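Local coordinates for protein predicted ATPase of the ABC class (Vibrio vulnificus, PDB 5D6A) that binds the ATP analogue AMP-PNP and, as a predicted ATPase of the ABC class, probably hydrolyses ATP, at residues Q112-I116 with K157-I161. Numbering follows the deposited sequence.
Sequences QENAI and KAINI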
loop_
_atom_site.group_PDB
_atom_site.type_symbol
_atom_site.label_atom_id
_atom_site.label_comp_id
_atom_site.label_asym_id
_atom_site.label_seq_id
_atom_site.Cartn_x
_atom_site.Cartn_y
_atom_site.Cartn_z
ATOM N N GLN A 112 31.061 9.731 -4.995
ATOM C CA GLN A 112 31.818 10.579 -4.068
ATOM C C GLN A 112 31.259 12.002 -3.994
ATOM O O GLN A 112 31.693 12.796 -3.164
ATOM C CB GLN A 112 33.319 10.619 -4.419
ATOM C CG GLN A 112 34.074 9.300 -4.256
ATOM C CD GLN A 112 33.802 8.283 -5.357
ATOM O OE1 GLN A 112 33.117 8.572 -6.339
ATOM N NE2 GLN A 112 34.358 7.086 -5.201
ATOM N N GLU A 113 30.309 12.330 -4.864
ATOM C CA GLU A 113 29.694 13.645 -4.835
ATOM C C GLU A 113 28.185 13.444 -4.740
ATOM O O GLU A 113 27.479 13.427 -5.752
ATOM C CB GLU A 113 30.076 14.445 -6.080
ATOM C CG GLU A 113 29.762 15.926 -5.972
ATOM C CD GLU A 113 30.563 16.606 -4.878
ATOM O OE1 GLU A 113 30.042 17.558 -4.268
ATOM O OE2 GLU A 113 31.706 16.172 -4.608
ATOM N N ASN A 114 27.701 13.281 -3.510
ATOM C CA ASN A 114 26.274 13.035 -3.255
ATOM C C ASN A 114 25.327 14.180 -3.635
ATOM O O ASN A 114 24.115 13.980 -3.713
ATOM C CB ASN A 114 26.049 12.627 -1.793
ATOM C CG ASN A 114 26.508 13.683 -0.809
ATOM O OD1 ASN A 114 26.867 14.797 -1.191
ATOM N ND2 ASN A 114 26.500 13.336 0.470
ATOM N N ALA A 115 25.877 15.372 -3.859
ATOM C CA ALA A 115 25.061 16.516 -4.269
ATOM C C ALA A 115 24.487 16.261 -5.663
ATOM O O ALA A 115 23.458 16.823 -6.038
ATOM C CB ALA A 115 25.886 17.792 -4.257
ATOM N N ILE A 116 25.169 15.410 -6.424
ATOM C CA ILE A 116 24.740 15.044 -7.765
ATOM C C ILE A 116 23.957 13.742 -7.695
ATOM O O ILE A 116 24.324 12.831 -6.955
ATOM C CB ILE A 116 25.947 14.863 -8.702
ATOM C CG1 ILE A 116 26.740 16.171 -8.787
ATOM C CG2 ILE A 116 25.488 14.416 -10.087
ATOM C CD1 ILE A 116 28.006 16.076 -9.609
ATOM N N LYS A 157 31.833 25.969 -2.692
ATOM C CA LYS A 157 31.433 24.567 -2.723
ATOM C C LYS A 157 30.683 24.341 -4.038
ATOM O O LYS A 157 30.952 23.382 -4.760
ATOM C CB LYS A 157 30.527 24.232 -1.532
ATOM C CG LYS A 157 30.664 22.807 -1.004
ATOM C CD LYS A 157 30.608 21.739 -2.082
ATOM C CE LYS A 157 30.781 20.353 -1.480
ATOM N NZ LYS A 157 30.829 19.289 -2.521
ATOM N N ALA A 158 29.754 25.247 -4.343
ATOM C CA ALA A 158 28.962 25.177 -5.575
ATOM C C ALA A 158 29.861 25.126 -6.810
ATOM O O ALA A 158 29.586 24.384 -7.753
ATOM C CB ALA A 158 28.013 26.363 -5.661
ATOM N N ILE A 159 30.928 25.924 -6.795
ATOM C CA ILE A 159 31.900 25.952 -7.887
ATOM C C ILE A 159 32.552 24.578 -8.017
ATOM O O ILE A 159 32.631 24.019 -9.112
ATOM C CB ILE A 159 32.995 27.022 -7.646
ATOM C CG1 ILE A 159 32.404 28.432 -7.748
ATOM C CG2 ILE A 159 34.115 26.904 -8.671
ATOM C CD1 ILE A 159 33.372 29.531 -7.366
ATOM N N ASN A 160 33.002 24.037 -6.888
ATOM C CA ASN A 160 33.649 22.726 -6.855
ATOM C C ASN A 160 32.762 21.631 -7.458
ATOM O O ASN A 160 33.237 20.772 -8.197
ATOM C CB ASN A 160 34.011 22.362 -5.408
ATOM C CG ASN A 160 34.802 21.071 -5.307
ATOM O OD1 ASN A 160 35.590 20.743 -6.193
ATOM N ND2 ASN A 160 34.613 20.344 -4.210
ATOM N N ILE A 161 31.473 21.678 -7.142
ATOM C CA ILE A 161 30.515 20.695 -7.640
ATOM C C ILE A 161 30.217 20.856 -9.130
ATOM O O ILE A 161 30.349 19.911 -9.908
ATOM C CB ILE A 161 29.160 20.801 -6.895
ATOM C CG1 ILE A 161 29.348 20.578 -5.388
ATOM C CG2 ILE A 161 28.160 19.797 -7.464
ATOM C CD1 ILE A 161 28.076 20.728 -4.578
#
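Ile161 meets three residues of the turn 113-116: Glu113, Ala115 and Ile116. Its CB forks into two branches, which suits isoleucine to offering hydrocarbon to two apolar neighbours at once. The short branch, CG2, lies 4.1 Å from CG1 of Ile116, and the two isoleucines run past each other in opposite directions. On the long branch, CG1 passes alongside OE1 of Glu113, at 3.3 Å. With chi2 at 177° that branch is fully extended, and its end, CD1, reaches CB of Ala115 at 3.7 Å and has OE1 of Glu113 as its second neighbour. Alanine suits this place because CB, the whole of its side chain, meets the tip of the isoleucine.

One helical turn earlier, Lys157 projects from the same side of helix 155-172. Its chain bends at chi2 (-49°) and then runs straight to NZ, long enough to carry a charge from the helix to the turn, where NZ forms a salt bridge with OE1 of Glu113 at 2.6 Å. The ammonium is lopsided on the carboxylate, since OE2 of Glu113 is 3.9 Å from NZ. Glu113 comes from the opposite direction and crosses Ile161 at about a right angle.

Glu113 also opens a type I beta turn, closed by a hydrogen bond from Ile116 N to Glu113 O (3.1 Å). The contact thereby joins the start of strand 116-117, which pairs antiparallel with strand 137-144, to helix 155-172. Farther along that helix, His165 touches the Glu113 side chain, and Leu166 and Phe169 touch Ile116.

Charge and hydrocarbon thus share one small interface: the lysine probably offsets the cost of burying the glutamate and helps keep its carboxylate ionised, with isoleucine and alanine packing beside the ion pair.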